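Local coordinates for effector protein HopAB2 (Pseudomonas syringae pv. tomato, PDB 3TL8) that suppresses programmed cell death and immunity in susceptible host plants and is recognised by the tomato Pto resistance protein, the piece here being its BAK1-binding domain, at residues T59-H64 with H97-L102; A78-N81 with N85-I88. All coordinates share one frame; numbering follows the deposited sequence.

Contact 1. Residues T59-H64 with H97-L102; sequences TALERH and HPLLNL
Leu61 on helix 54-65 reaches the start of helix 98-109 with both of its methyls, and apolar packing is the main kind of interaction. Its CD2 meets CD2 of Leu99 at 3.3 Å, a methyl-to-methyl approach made with the Leu61 side chain swung off a staggered position (chi1 -98°). The other methyl, CD1, lies against the branch of Leu102, 3.9 Å from CD2 of Leu102, and these two side chains lie roughly perpendicular. Leu61 thus divides its two branches between residues almost one helical turn apart. The axes of 59-64 and 98-102 come no nearer than 10.5 Å, their N-to-C directions 123° apart, so side chains bridge the space. Leu79 of helix 73-81 packs on both Leu99 and Leu102, and Leu47 of helix 29-49 adds to Leu102, which places the contact in the interior of this small all-helical domain.

A second kind of contact joins methyl and imidazole. CD1 of Leu99 comes obliquely to the His64 ring, 3.9 Å from CD2 of His64, while ND1 of His64 is hydrogen-bonded to the carbonyl oxygen of Leu69.

Within 97-102, a side chain closes the helix start: His97 is the N-cap of helix 98-109, and its ND1 accepts from Leu99 N at 2.9 Å, with the donor tilted 23° from the ring plane. With all four touching residues buried and the cross-contacts made by methyls and a ring, the helices are probably held together here by the hydrophobic effect, the buried histidine's ND1 being satisfied by a backbone carbonyl beyond the interface.

Contact 2. Residues A78-N81 with N85-I88; sequences ALQN and NPSI
Leu79, near the end of helix 73-81, is the first residue of its segment to meet the loop that follows, and it does so against the ring of Pro86. Its CD1 lies 4.1 Å from CG of Pro86, and its CB is 4.2 Å from CD of Pro86, so the proline touches the side chain at both root and branch, crossing it obliquely. With CG anti to the carbonyl carbon (chi1 -68°), the leucine branch also extends to Leu99 and Leu102 of helix 98-109, while Ile71 packs on both Leu79 and Pro86. The apolar side of the proline is in this way joined to the interior of the helical domain. Asn85 and Pro86 belong to the Gly83-Pro86 motif assigned to interaction with the Pto kinase, and the chain doubles back after residue 81, which sets Asn85 and Pro86 beside Leu79 and Gln80. Beyond the motif, the peptide between Pro86 and Ser87 is modelled as cis, and Ile88 packs on an apolar side chain of another protein's chain.

Gln80 comes next, exposed to solvent, its CA 5.2 Å from CA of Asn85. A bend at chi2 (62°) folds its chain so that the amide end reaches the amide of Asn85, their planes 59° apart. OE1 of Gln80 stands 2.5 Å from OD1 of Asn85 as modelled, a spacing that makes the assignment of the amide nitrogens and oxygens doubtful. Asn81, the last residue of the helix, is directed to another part of the fold, where its OD1 is hydrogen-bonded to NE2 of Gln50.

Overall arrangement
From the N terminus, the chain runs through helix 29-49 and helix 54-65, whose second half supplies the first segment of contact 1. It then passes through helix 73-81 and doubles back at once: contact 2 closes a short loop with three residues between its segments. Only after this does the chain reach 97-102, at the start of helix 98-109, where contact 1 closes a longer loop of 32 intervening residues that encloses contact 2 entirely. The centres lie about 10 Å apart; Ile88 packs on His97 and Leu99, and His64 meets Ser87 and Ile88. Contact 1 ties helix 54-65 to helix 98-109, and contact 2 ties helix 73-81 to the loop with the Pto-interaction motif.

Contact 1. Residues T59-H64 with H97-L102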
ATOM      1  N   THR B  59      -2.537 -12.480 -19.911  1.00 88.37           N
ATOM      2  CA  THR B  59      -2.796 -11.086 -20.258  1.00 81.53           C
ATOM      3  C   THR B  59      -3.956 -10.462 -19.484  1.00 64.64           C
ATOM      4  O   THR B  59      -3.831  -9.360 -18.959  1.00 57.27           O
ATOM      5  CB  THR B  59      -3.048 -10.927 -21.769  1.00 86.63           C
ATOM      6  OG1 THR B  59      -2.064 -11.668 -22.500  1.00 91.89           O
ATOM      7  CG2 THR B  59      -2.981  -9.456 -22.173  1.00 82.53           C
ATOM      8  N   ALA B  60      -5.082 -11.162 -19.414  1.00 60.84           N
ATOM      9  CA  ALA B  60      -6.246 -10.623 -18.718  1.00 69.81           C
ATOM     10  C   ALA B  60      -5.944 -10.455 -17.232  1.00 78.12           C
ATOM     11  O   ALA B  60      -6.398  -9.500 -16.596  1.00 79.01           O
ATOM     12  CB  ALA B  60      -7.454 -11.515 -18.918  1.00 67.06           C
ATOM     13  N   LEU B  61      -5.176 -11.397 -16.691  1.00 74.43           N
ATOM     14  CA  LEU B  61      -4.792 -11.376 -15.289  1.00 71.43           C
ATOM     15  C   LEU B  61      -3.737 -10.318 -14.987  1.00 70.10           C
ATOM     16  O   LEU B  61      -3.787  -9.665 -13.951  1.00 60.70           O
ATOM     17  CB  LEU B  61      -4.278 -12.748 -14.861  1.00 68.21           C
ATOM     18  CG  LEU B  61      -5.314 -13.610 -14.159  1.00 69.09           C
ATOM     19  CD1 LEU B  61      -4.653 -14.842 -13.576  1.00 73.00           C
ATOM     20  CD2 LEU B  61      -5.985 -12.793 -13.075  1.00 66.04           C
ATOM     21  N   GLU B  62      -2.775 -10.167 -15.889  1.00 74.82           N
ATOM     22  CA  GLU B  62      -1.727  -9.182 -15.707  1.00 78.74           C
ATOM     23  C   GLU B  62      -2.325  -7.783 -15.776  1.00 75.30           C
ATOM     24  O   GLU B  62      -2.085  -6.947 -14.909  1.00 77.26           O
ATOM     25  CB  GLU B  62      -0.635  -9.345 -16.764  1.00 89.04           C
ATOM     26  CG  GLU B  62       0.530  -8.385 -16.575  1.00105.74           C
ATOM     27  CD  GLU B  62       1.533  -8.433 -17.713  1.00122.07           C
ATOM     28  OE1 GLU B  62       1.261  -9.119 -18.727  1.00128.62           O
ATOM     29  OE2 GLU B  62       2.592  -7.779 -17.592  1.00123.48           O
ATOM     30  N   ARG B  63      -3.115  -7.533 -16.808  1.00 71.34           N
ATOM     31  CA  ARG B  63      -3.707  -6.223 -16.991  1.00 75.81           C
ATOM     32  C   ARG B  63      -4.726  -5.890 -15.912  1.00 80.49           C
ATOM     33  O   ARG B  63      -4.976  -4.720 -15.633  1.00 86.47           O
ATOM     34  CB  ARG B  63      -4.321  -6.112 -18.379  1.00 88.09           C
ATOM     35  CG  ARG B  63      -3.276  -6.167 -19.468  1.00103.93           C
ATOM     36  CD  ARG B  63      -3.875  -5.989 -20.849  1.00117.36           C
ATOM     37  NE  ARG B  63      -2.827  -5.799 -21.845  1.00124.12           N
ATOM     38  CZ  ARG B  63      -3.038  -5.765 -23.156  1.00131.29           C
ATOM     39  NH1 ARG B  63      -4.266  -5.914 -23.635  1.00132.51           N
ATOM     40  NH2 ARG B  63      -2.019  -5.586 -23.986  1.00133.71           N
ATOM     41  N   HIS B  64      -5.310  -6.913 -15.296  1.00 76.03           N
ATOM     42  CA  HIS B  64      -6.277  -6.679 -14.229  1.00 70.77           C
ATOM     43  C   HIS B  64      -5.581  -6.316 -12.923  1.00 70.87           C
ATOM     44  O   HIS B  64      -5.966  -5.365 -12.242  1.00 69.35           O
ATOM     45  CB  HIS B  64      -7.186  -7.894 -14.017  1.00 67.68           C
ATOM     46  CG  HIS B  64      -8.226  -7.687 -12.957  1.00 68.58           C
ATOM     47  ND1 HIS B  64      -9.259  -6.785 -13.094  1.00 67.53           N
ATOM     48  CD2 HIS B  64      -8.383  -8.253 -11.736  1.00 65.37           C
ATOM     49  CE1 HIS B  64     -10.010  -6.808 -12.007  1.00 65.39           C
ATOM     50  NE2 HIS B  64      -9.500  -7.690 -11.167  1.00 62.05           N
ATOM     51  N   HIS B  97      -5.545 -12.915  -2.103  1.00 49.14           N
ATOM     52  CA  HIS B  97      -6.630 -12.982  -3.070  1.00 45.31           C
ATOM     53  C   HIS B  97      -6.401 -14.149  -4.012  1.00 43.93           C
ATOM     54  O   HIS B  97      -5.265 -14.426  -4.391  1.00 38.05           O
ATOM     55  CB  HIS B  97      -6.709 -11.696  -3.877  1.00 48.92           C
ATOM     56  CG  HIS B  97      -8.000 -11.530  -4.610  1.00 58.93           C
ATOM     57  ND1 HIS B  97      -8.212 -12.041  -5.869  1.00 69.29           N
ATOM     58  CD2 HIS B  97      -9.152 -10.915  -4.254  1.00 61.67           C
ATOM     59  CE1 HIS B  97      -9.435 -11.743  -6.263  1.00 72.59           C
ATOM     60  NE2 HIS B  97     -10.028 -11.061  -5.301  1.00 69.78           N
ATOM     61  N   PRO B  98      -7.485 -14.839  -4.385  1.00 51.78           N
ATOM     62  CA  PRO B  98      -7.420 -15.954  -5.336  1.00 59.06           C
ATOM     63  C   PRO B  98      -6.803 -15.531  -6.665  1.00 54.70           C
ATOM     64  O   PRO B  98      -5.942 -16.235  -7.178  1.00 55.41           O
ATOM     65  CB  PRO B  98      -8.889 -16.333  -5.521  1.00 60.10           C
ATOM     66  CG  PRO B  98      -9.526 -15.942  -4.222  1.00 60.30           C
ATOM     67  CD  PRO B  98      -8.825 -14.689  -3.793  1.00 54.32           C
ATOM     68  N   LEU B  99      -7.222 -14.394  -7.206  1.00 51.27           N
ATOM     69  CA  LEU B  99      -6.632 -13.891  -8.446  1.00 50.96           C
ATOM     70  C   LEU B  99      -5.102 -13.689  -8.390  1.00 63.03           C
ATOM     71  O   LEU B  99      -4.409 -14.011  -9.361  1.00 61.37           O
ATOM     72  CB  LEU B  99      -7.331 -12.606  -8.892  1.00 50.92           C
ATOM     73  CG  LEU B  99      -8.678 -12.797  -9.601  1.00 56.33           C
ATOM     74  CD1 LEU B  99      -9.443 -11.482  -9.784  1.00 45.58           C
ATOM     75  CD2 LEU B  99      -8.455 -13.479 -10.937  1.00 56.49           C
ATOM     76  N   LEU B 100      -4.574 -13.155  -7.280  1.00 56.03           N
ATOM     77  CA  LEU B 100      -3.132 -12.950  -7.177  1.00 41.84           C
ATOM     78  C   LEU B 100      -2.417 -14.291  -7.107  1.00 42.53           C
ATOM     79  O   LEU B 100      -1.413 -14.505  -7.778  1.00 42.67           O
ATOM     80  CB  LEU B 100      -2.762 -12.089  -5.975  1.00 40.83           C
ATOM     81  CG  LEU B 100      -3.263 -10.649  -5.999  1.00 45.91           C
ATOM     82  CD1 LEU B 100      -3.265 -10.075  -4.607  1.00 42.98           C
ATOM     83  CD2 LEU B 100      -2.453  -9.783  -6.934  1.00 44.69           C
ATOM     84  N   ASN B 101      -2.938 -15.191  -6.287  1.00 41.22           N
ATOM     85  CA  ASN B 101      -2.383 -16.532  -6.186  1.00 44.97           C
ATOM     86  C   ASN B 101      -2.350 -17.238  -7.536  1.00 49.59           C
ATOM     87  O   ASN B 101      -1.370 -17.894  -7.870  1.00 55.51           O
ATOM     88  CB  ASN B 101      -3.173 -17.373  -5.177  1.00 53.14           C
ATOM     89  CG  ASN B 101      -2.965 -16.910  -3.739  1.00 60.99           C
ATOM     90  OD1 ASN B 101      -1.909 -16.372  -3.391  1.00 68.51           O
ATOM     91  ND2 ASN B 101      -3.970 -17.121  -2.899  1.00 54.16           N
ATOM     92  N   LEU B 102      -3.428 -17.096  -8.301  1.00 45.79           N
ATOM     93  CA  LEU B 102      -3.544 -17.714  -9.616  1.00 52.26           C
ATOM     94  C   LEU B 102      -2.548 -17.153 -10.616  1.00 55.73           C
ATOM     95  O   LEU B 102      -1.943 -17.889 -11.385  1.00 54.42           O
ATOM     96  CB  LEU B 102      -4.951 -17.524 -10.179  1.00 45.73           C
ATOM     97  CG  LEU B 102      -5.139 -18.207 -11.532  1.00 46.64           C
ATOM     98  CD1 LEU B 102      -4.909 -19.708 -11.389  1.00 41.66           C
ATOM     99  CD2 LEU B 102      -6.508 -17.911 -12.103  1.00 42.50           C
TER

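Contact 2. Residues A78-N81 with N85-I88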
ATOM      1  N   ALA B  78     -15.704 -18.241 -16.782  1.00 75.46           N
ATOM      2  CA  ALA B  78     -14.712 -19.309 -16.758  1.00 73.79           C
ATOM      3  C   ALA B  78     -14.015 -19.432 -15.387  1.00 76.27           C
ATOM      4  O   ALA B  78     -13.820 -20.541 -14.883  1.00 75.11           O
ATOM      5  CB  ALA B  78     -13.694 -19.104 -17.864  1.00 68.90           C
ATOM      6  N   LEU B  79     -13.644 -18.299 -14.793  1.00 76.81           N
ATOM      7  CA  LEU B  79     -13.039 -18.291 -13.463  1.00 83.53           C
ATOM      8  C   LEU B  79     -14.065 -18.674 -12.403  1.00 90.13           C
ATOM      9  O   LEU B  79     -13.768 -19.439 -11.480  1.00 86.17           O
ATOM     10  CB  LEU B  79     -12.471 -16.907 -13.132  1.00 80.81           C
ATOM     11  CG  LEU B  79     -11.267 -16.404 -13.924  1.00 73.87           C
ATOM     12  CD1 LEU B  79     -11.118 -14.909 -13.732  1.00 77.94           C
ATOM     13  CD2 LEU B  79      -9.995 -17.134 -13.523  1.00 64.38           C
ATOM     14  N   GLN B  80     -15.264 -18.115 -12.539  1.00 93.91           N
ATOM     15  CA  GLN B  80     -16.371 -18.394 -11.638  1.00 99.64           C
ATOM     16  C   GLN B  80     -16.693 -19.887 -11.670  1.00102.97           C
ATOM     17  O   GLN B  80     -17.077 -20.491 -10.666  1.00104.10           O
ATOM     18  CB  GLN B  80     -17.588 -17.591 -12.087  1.00104.46           C
ATOM     19  CG  GLN B  80     -18.658 -17.439 -11.035  1.00111.60           C
ATOM     20  CD  GLN B  80     -18.156 -16.689  -9.822  1.00115.06           C
ATOM     21  OE1 GLN B  80     -17.414 -17.236  -9.006  1.00115.02           O
ATOM     22  NE2 GLN B  80     -18.553 -15.425  -9.699  1.00114.31           N
ATOM     23  N   ASN B  81     -16.533 -20.469 -12.848  1.00103.46           N
ATOM     24  CA  ASN B  81     -16.709 -21.893 -13.049  1.00105.04           C
ATOM     25  C   ASN B  81     -15.697 -22.664 -12.196  1.00102.90           C
ATOM     26  O   ASN B  81     -16.036 -23.641 -11.525  1.00101.72           O
ATOM     27  CB  ASN B  81     -16.555 -22.199 -14.545  1.00104.25           C
ATOM     28  CG  ASN B  81     -16.308 -23.661 -14.830  1.00102.26           C
ATOM     29  OD1 ASN B  81     -15.215 -24.173 -14.581  1.00104.61           O
ATOM     30  ND2 ASN B  81     -17.312 -24.339 -15.382  1.00 90.75           N
ATOM     31  N   ASN B  85     -13.712 -16.196  -7.865  1.00101.07           N
ATOM     32  CA  ASN B  85     -14.633 -15.082  -8.041  1.00110.50           C
ATOM     33  C   ASN B  85     -13.971 -13.830  -8.606  1.00108.45           C
ATOM     34  O   ASN B  85     -13.123 -13.222  -7.951  1.00100.76           O
ATOM     35  CB  ASN B  85     -15.321 -14.739  -6.714  1.00119.57           C
ATOM     36  CG  ASN B  85     -16.001 -15.942  -6.070  1.00124.65           C
ATOM     37  OD1 ASN B  85     -16.377 -16.902  -6.745  1.00121.91           O
ATOM     38  ND2 ASN B  85     -16.165 -15.886  -4.753  1.00126.16           N
ATOM     39  N   PRO B  86     -14.338 -13.449  -9.836  1.00112.43           N
ATOM     40  CA  PRO B  86     -14.055 -12.066 -10.211  1.00116.19           C
ATOM     41  C   PRO B  86     -14.894 -11.203  -9.284  1.00120.85           C
ATOM     42  O   PRO B  86     -16.006 -11.624  -8.957  1.00120.36           O
ATOM     43  CB  PRO B  86     -14.599 -11.979 -11.638  1.00113.34           C
ATOM     44  CG  PRO B  86     -14.518 -13.360 -12.153  1.00112.93           C
ATOM     45  CD  PRO B  86     -14.826 -14.240 -10.976  1.00114.63           C
ATOM     46  N   SER B  87     -14.388 -10.054  -8.840  1.00119.20           N
ATOM     47  CA  SER B  87     -13.046  -9.589  -9.172  1.00114.87           C
ATOM     48  C   SER B  87     -12.515  -8.685  -8.071  1.00112.28           C
ATOM     49  O   SER B  87     -13.268  -8.245  -7.203  1.00113.67           O
ATOM     50  CB  SER B  87     -13.046  -8.838 -10.504  1.00114.60           C
ATOM     51  OG  SER B  87     -12.798  -9.724 -11.580  1.00114.11           O
ATOM     52  N   ILE B  88     -11.214  -8.416  -8.105  1.00110.03           N
ATOM     53  CA  ILE B  88     -10.593  -7.556  -7.107  1.00109.57           C
ATOM     54  C   ILE B  88     -11.180  -6.155  -7.200  1.00109.23           C
ATOM     55  O   ILE B  88     -10.548  -5.240  -7.727  1.00105.42           O
ATOM     56  CB  ILE B  88      -9.065  -7.476  -7.299  1.00107.13           C
ATOM     57  CG1 ILE B  88      -8.487  -8.859  -7.611  1.00105.77           C
ATOM     58  CG2 ILE B  88      -8.408  -6.877  -6.066  1.00107.71           C
ATOM     59  CD1 ILE B  88      -7.001  -8.849  -7.911  1.00104.83           C
TER